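Nicotinate phosphoribosyltransferase (Vibrio cholerae, PDB 4HL7) probably catalyses the ATP-dependent synthesis of nicotinate D-ribonucleotide from nicotinate and phosphoribosyl diphosphate, a step of NAD(+) biosynthesis. Local coordinates at residues A[316-329]-A[339-353]. Residues are numbered along the deposited sequence; the frame is centred on the assembly and turned at random.
With SO4 (sulfate ion), chain C.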
loop_
_atom_site.group_PDB
_atom_site.type_symbol
_atom_site.label_atom_id
_atom_site.label_comp_id
_atom_site.label_asym_id
_atom_site.label_seq_id
_atom_site.Cartn_x
_atom_site.Cartn_y
_atom_site.Cartn_z
ATOM N N PRO A 316 4.431 0.755 -25.627
ATOM C CA PRO A 316 4.551 1.089 -24.164
ATOM C C PRO A 316 4.120 2.467 -23.834
ATOM O O PRO A 316 3.771 2.755 -22.683
ATOM C CB PRO A 316 6.052 0.906 -23.870
ATOM C CG PRO A 316 6.640 0.264 -25.070
ATOM C CD PRO A 316 5.722 0.444 -26.260
ATOM N N THR A 317 4.071 3.360 -24.851
ATOM C CA THR A 317 3.588 4.694 -24.590
ATOM C C THR A 317 2.090 4.731 -24.262
ATOM O O THR A 317 1.564 5.776 -23.862
ATOM C CB THR A 317 3.883 5.686 -25.760
ATOM O OG1 THR A 317 3.150 5.301 -26.912
ATOM C CG2 THR A 317 5.429 5.747 -26.078
ATOM N N THR A 318 1.401 3.611 -24.466
ATOM C CA THR A 318 -0.020 3.485 -24.089
ATOM C C THR A 318 -0.191 2.860 -22.679
ATOM O O THR A 318 -1.306 2.699 -22.250
ATOM C CB THR A 318 -0.846 2.650 -25.106
ATOM O OG1 THR A 318 -0.436 1.267 -25.069
ATOM C CG2 THR A 318 -0.614 3.183 -26.499
ATOM N N LYS A 319 0.905 2.471 -22.034
ATOM C CA LYS A 319 0.804 1.814 -20.718
ATOM C C LYS A 319 1.391 2.703 -19.639
ATOM O O LYS A 319 2.161 3.611 -19.919
ATOM C CB LYS A 319 1.517 0.470 -20.737
ATOM C CG LYS A 319 0.934 -0.460 -21.818
ATOM C CD LYS A 319 -0.551 -0.760 -21.506
ATOM C CE LYS A 319 -1.157 -1.735 -22.538
ATOM N NZ LYS A 319 -2.655 -1.815 -22.340
ATOM N N LEU A 320 1.075 2.385 -18.386
ATOM C CA LEU A 320 1.443 3.264 -17.292
ATOM C C LEU A 320 2.361 2.515 -16.315
ATOM O O LEU A 320 2.045 1.406 -15.898
ATOM C CB LEU A 320 0.185 3.710 -16.514
ATOM C CG LEU A 320 0.412 4.527 -15.213
ATOM C CD1 LEU A 320 1.088 5.863 -15.568
ATOM C CD2 LEU A 320 -0.947 4.819 -14.551
ATOM N N PHE A 321 3.478 3.123 -15.940
ATOM C CA PHE A 321 4.318 2.586 -14.845
ATOM C C PHE A 321 4.075 3.436 -13.618
ATOM O O PHE A 321 4.207 4.641 -13.700
ATOM C CB PHE A 321 5.792 2.818 -15.157
ATOM C CG PHE A 321 6.356 1.897 -16.208
ATOM C CD1 PHE A 321 5.637 0.760 -16.629
ATOM C CD2 PHE A 321 7.660 2.135 -16.727
ATOM C CE1 PHE A 321 6.188 -0.119 -17.558
ATOM C CE2 PHE A 321 8.187 1.235 -17.693
ATOM C CZ PHE A 321 7.452 0.151 -18.084
ATOM N N ILE A 322 3.694 2.823 -12.504
ATOM C CA ILE A 322 3.643 3.559 -11.208
ATOM C C ILE A 322 4.884 3.113 -10.447
ATOM O O ILE A 322 5.055 1.907 -10.179
ATOM C CB ILE A 322 2.394 3.182 -10.366
ATOM C CG1 ILE A 322 1.136 3.470 -11.199
ATOM C CG2 ILE A 322 2.415 3.962 -9.029
ATOM C CD1 ILE A 322 -0.102 3.877 -10.410
ATOM N N PHE A 323 5.762 4.063 -10.144
ATOM C CA PHE A 323 6.947 3.813 -9.300
ATOM C C PHE A 323 6.551 4.140 -7.846
ATOM O O PHE A 323 5.979 5.187 -7.605
ATOM C CB PHE A 323 8.076 4.747 -9.756
ATOM C CG PHE A 323 8.579 4.423 -11.103
ATOM C CD1 PHE A 323 9.490 3.389 -11.279
ATOM C CD2 PHE A 323 8.109 5.130 -12.217
ATOM C CE1 PHE A 323 9.969 3.068 -12.570
ATOM C CE2 PHE A 323 8.596 4.805 -13.517
ATOM C CZ PHE A 323 9.503 3.764 -13.661
ATOM N N SER A 324 6.808 3.233 -6.918
ATOM C CA SER A 324 6.348 3.412 -5.522
ATOM C C SER A 324 7.375 3.005 -4.454
ATOM O O SER A 324 7.007 2.908 -3.269
ATOM C CB SER A 324 5.054 2.616 -5.294
ATOM O OG SER A 324 5.295 1.188 -5.363
ATOM N N ASP A 325 8.638 2.824 -4.844
ATOM C CA ASP A 325 9.641 2.294 -3.901
ATOM C C ASP A 325 10.376 3.372 -3.117
ATOM O O ASP A 325 11.530 3.708 -3.423
ATOM C CB ASP A 325 10.671 1.377 -4.594
ATOM C CG ASP A 325 11.545 0.623 -3.591
ATOM O OD1 ASP A 325 11.192 0.555 -2.403
ATOM O OD2 ASP A 325 12.601 0.133 -3.987
ATOM N N GLY A 326 9.729 3.894 -2.078
ATOM C CA GLY A 326 10.345 4.828 -1.156
ATOM C C GLY A 326 10.899 6.073 -1.840
ATOM O O GLY A 326 12.014 6.497 -1.568
ATOM N N LEU A 327 10.087 6.691 -2.698
ATOM C CA LEU A 327 10.564 7.838 -3.518
ATOM C C LEU A 327 10.652 9.138 -2.770
ATOM O O LEU A 327 9.929 9.357 -1.818
ATOM C CB LEU A 327 9.596 8.042 -4.693
ATOM C CG LEU A 327 9.765 6.831 -5.635
ATOM C CD1 LEU A 327 8.563 6.756 -6.555
ATOM C CD2 LEU A 327 11.061 6.872 -6.473
ATOM N N ASP A 328 11.458 10.038 -3.311
ATOM C CA ASP A 328 11.411 11.458 -3.001
ATOM C C ASP A 328 11.432 12.171 -4.366
ATOM O O ASP A 328 11.501 11.503 -5.435
ATOM C CB ASP A 328 12.645 11.885 -2.162
ATOM C CG ASP A 328 13.963 11.390 -2.758
ATOM O OD1 ASP A 328 14.736 10.757 -1.966
ATOM O OD2 ASP A 328 14.256 11.646 -3.998
ATOM N N PHE A 329 11.378 13.498 -4.353
ATOM C CA PHE A 329 11.138 14.199 -5.653
ATOM C C PHE A 329 12.367 14.124 -6.541
ATOM O O PHE A 329 12.250 14.053 -7.772
ATOM C CB PHE A 329 10.763 15.688 -5.470
ATOM C CG PHE A 329 9.365 15.948 -4.937
ATOM C CD1 PHE A 329 8.300 15.079 -5.188
ATOM C CD2 PHE A 329 9.105 17.146 -4.251
ATOM C CE1 PHE A 329 7.019 15.366 -4.695
ATOM C CE2 PHE A 329 7.810 17.469 -3.776
ATOM C CZ PHE A 329 6.764 16.576 -3.996
ATOM N N PHE A 339 12.685 8.007 -18.558
ATOM C CA PHE A 339 11.519 7.347 -19.229
ATOM C C PHE A 339 10.721 8.263 -20.165
ATOM O O PHE A 339 9.769 7.820 -20.806
ATOM C CB PHE A 339 10.633 6.573 -18.204
ATOM C CG PHE A 339 11.295 5.348 -17.679
ATOM C CD1 PHE A 339 11.734 5.279 -16.343
ATOM C CD2 PHE A 339 11.522 4.270 -18.503
ATOM C CE1 PHE A 339 12.396 4.152 -15.856
ATOM C CE2 PHE A 339 12.154 3.097 -18.042
ATOM C CZ PHE A 339 12.600 3.022 -16.698
ATOM N N ALA A 340 11.172 9.515 -20.290
ATOM C CA ALA A 340 10.494 10.508 -21.133
ATOM C C ALA A 340 10.370 9.965 -22.553
ATOM O O ALA A 340 11.329 9.401 -23.103
ATOM C CB ALA A 340 11.254 11.853 -21.117
ATOM N N GLY A 341 9.160 10.044 -23.095
ATOM C CA GLY A 341 8.882 9.590 -24.468
ATOM C C GLY A 341 8.724 8.088 -24.661
ATOM O O GLY A 341 8.387 7.644 -25.743
ATOM N N ARG A 342 8.943 7.286 -23.612
ATOM C CA ARG A 342 9.005 5.872 -23.786
ATOM C C ARG A 342 7.792 5.129 -23.162
ATOM O O ARG A 342 7.521 4.010 -23.545
ATOM C CB ARG A 342 10.301 5.290 -23.176
ATOM C CG ARG A 342 11.596 5.948 -23.726
ATOM C CD ARG A 342 12.738 5.519 -22.807
ATOM N NE ARG A 342 12.995 4.111 -23.005
ATOM C CZ ARG A 342 13.687 3.343 -22.145
ATOM N NH1 ARG A 342 14.227 3.859 -21.077
ATOM N NH2 ARG A 342 13.875 2.055 -22.397
ATOM N N VAL A 343 7.118 5.743 -22.196
ATOM C CA VAL A 343 6.092 5.027 -21.426
ATOM C C VAL A 343 5.418 6.071 -20.583
ATOM O O VAL A 343 6.006 7.129 -20.356
ATOM C CB VAL A 343 6.721 3.903 -20.543
ATOM C CG1 VAL A 343 7.726 4.468 -19.483
ATOM C CG2 VAL A 343 5.618 3.042 -19.896
ATOM N N LYS A 344 4.157 5.858 -20.178
ATOM C CA LYS A 344 3.525 6.844 -19.294
ATOM C C LYS A 344 3.963 6.513 -17.879
ATOM O O LYS A 344 4.172 5.361 -17.578
ATOM C CB LYS A 344 2.006 6.739 -19.368
ATOM C CG LYS A 344 1.401 7.209 -20.676
ATOM C CD LYS A 344 -0.143 7.089 -20.673
ATOM C CE LYS A 344 -0.571 5.634 -20.401
ATOM N NZ LYS A 344 -2.063 5.405 -20.565
ATOM N N ILE A 345 4.120 7.546 -17.028
ATOM C CA ILE A 345 4.555 7.291 -15.689
ATOM C C ILE A 345 3.811 8.130 -14.641
ATOM O O ILE A 345 3.276 9.225 -14.914
ATOM C CB ILE A 345 6.079 7.556 -15.528
ATOM C CG1 ILE A 345 6.364 9.076 -15.613
ATOM C CG2 ILE A 345 6.855 6.747 -16.524
ATOM C CD1 ILE A 345 7.876 9.406 -15.575
ATOM N N SER A 346 3.819 7.610 -13.417
ATOM C CA SER A 346 3.417 8.392 -12.276
ATOM C C SER A 346 4.179 7.868 -11.050
ATOM O O SER A 346 4.637 6.704 -11.028
ATOM C CB SER A 346 1.899 8.288 -12.032
ATOM O OG SER A 346 1.502 9.303 -11.092
ATOM N N PHE A 347 4.331 8.738 -10.035
ATOM C CA PHE A 347 5.081 8.366 -8.808
ATOM C C PHE A 347 4.153 8.246 -7.620
ATOM O O PHE A 347 3.530 9.208 -7.266
ATOM C CB PHE A 347 6.136 9.457 -8.564
ATOM C CG PHE A 347 7.087 9.550 -9.745
ATOM C CD1 PHE A 347 6.884 10.510 -10.761
ATOM C CD2 PHE A 347 8.072 8.584 -9.916
ATOM C CE1 PHE A 347 7.717 10.505 -11.911
ATOM C CE2 PHE A 347 8.895 8.601 -11.067
ATOM C CZ PHE A 347 8.689 9.553 -12.046
ATOM N N GLY A 348 4.035 7.035 -7.069
ATOM C CA GLY A 348 3.192 6.809 -5.917
ATOM C C GLY A 348 4.025 7.048 -4.682
ATOM O O GLY A 348 4.853 6.203 -4.326
ATOM N N ILE A 349 3.814 8.187 -4.029
ATOM C CA ILE A 349 4.643 8.589 -2.873
ATOM C C ILE A 349 3.859 8.627 -1.540
ATOM O O ILE A 349 2.723 9.127 -1.494
ATOM C CB ILE A 349 5.297 9.920 -3.140
ATOM C CG1 ILE A 349 6.016 9.842 -4.520
ATOM C CG2 ILE A 349 6.251 10.251 -1.993
ATOM C CD1 ILE A 349 6.901 11.079 -4.852
ATOM N N GLY A 350 4.450 8.034 -0.514
ATOM C CA GLY A 350 3.766 7.887 0.777
ATOM C C GLY A 350 4.440 8.776 1.805
ATOM O O GLY A 350 4.193 9.968 1.861
ATOM N N THR A 351 5.348 8.172 2.564
ATOM C CA THR A 351 6.044 8.770 3.675
ATOM C C THR A 351 6.624 10.151 3.368
ATOM O O THR A 351 6.486 11.058 4.165
ATOM C CB THR A 351 7.187 7.784 4.108
ATOM O OG1 THR A 351 6.584 6.494 4.386
ATOM C CG2 THR A 351 7.831 8.229 5.310
ATOM N N PHE A 352 7.271 10.288 2.210
ATOM C CA PHE A 352 7.948 11.543 1.850
ATOM C C PHE A 352 6.951 12.671 1.803
ATOM O O PHE A 352 7.302 13.826 2.074
ATOM C CB PHE A 352 8.636 11.374 0.511
ATOM C CG PHE A 352 9.216 12.637 -0.061
ATOM C CD1 PHE A 352 8.508 13.374 -0.990
ATOM C CD2 PHE A 352 10.521 13.057 0.284
ATOM C CE1 PHE A 352 9.056 14.509 -1.572
ATOM C CE2 PHE A 352 11.069 14.202 -0.301
ATOM C CZ PHE A 352 10.327 14.912 -1.246
ATOM N N LEU A 353 5.694 12.360 1.496
ATOM C CA LEU A 353 4.634 13.388 1.495
ATOM C C LEU A 353 4.005 13.640 2.876
ATOM O O LEU A 353 3.923 14.808 3.295
ATOM C CB LEU A 353 3.502 13.100 0.458
ATOM C CG LEU A 353 3.910 13.184 -1.032
ATOM C CD1 LEU A 353 2.745 12.758 -1.923
ATOM C CD2 LEU A 353 4.399 14.605 -1.372
HETATM S S SO4 C . 6.526 5.163 0.606
HETATM O O1 SO4 C . 6.616 6.330 -0.350
HETATM O O2 SO4 C . 5.480 5.309 1.692
HETATM O O3 SO4 C . 6.415 3.928 -0.196
HETATM O O4 SO4 C . 7.729 5.070 1.483
HETATM O O HOH W 1 -2.845 5.441 -23.170
HETATM O O HOH W 2 7.276 6.019 -2.856
HETATM O O HOH W 3 8.413 8.181 0.356
#
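With chi1 of Val-343 at 62°, its CG2 stands opposite the backbone N and enters squarely over one face of the Phe-321 ring, 3.6 Å from the ring centroid, while CG1 packs against ring atom CD2. The Phe-321 ring in turn presents its edge to the face of Phe-339, the planes 87° apart. Phe-323 continues this aromatic cluster: its CZ meets Phe-339 CE1 at 3.7 Å, Ile-345 CG2 lies at its edge, and Phe-347 runs alongside it, the two rings nearly parallel but so far offset that little of one lies over the other. Leu-327 CD1 reaches the edge of Phe-347. Phe-321, Phe-323, Ile-345 and Phe-347 project from one sheet face, packed over by helix 298-311 and by helix 329-339, which supplies Phe-339 and connects a right-handed beta-alpha-beta crossover in the family's TIM-barrel-like domain. Parallel strands 320-323 and 344-349 are laced by backbone bonds, from Lys-344 N to Lys-319 O (3.0 Å) through to Gly-348 N to Phe-323 O (2.7 Å). Beyond the strands' C-terminal ends, with CG anti to the backbone N (chi1 172°), the Phe-352 ring swings toward segment 316-329, where Asp-328 CA sits over one face and CE1 points at the centre of the Phe-329 ring. Close by, a sulfate ion, probably from the crystallisation liquor, is bound by Gly-350 N (2.8 Å to O1) and Thr-351 N and OG1 (through O2); one water links O1 to Leu-327 O and Phe-352 N.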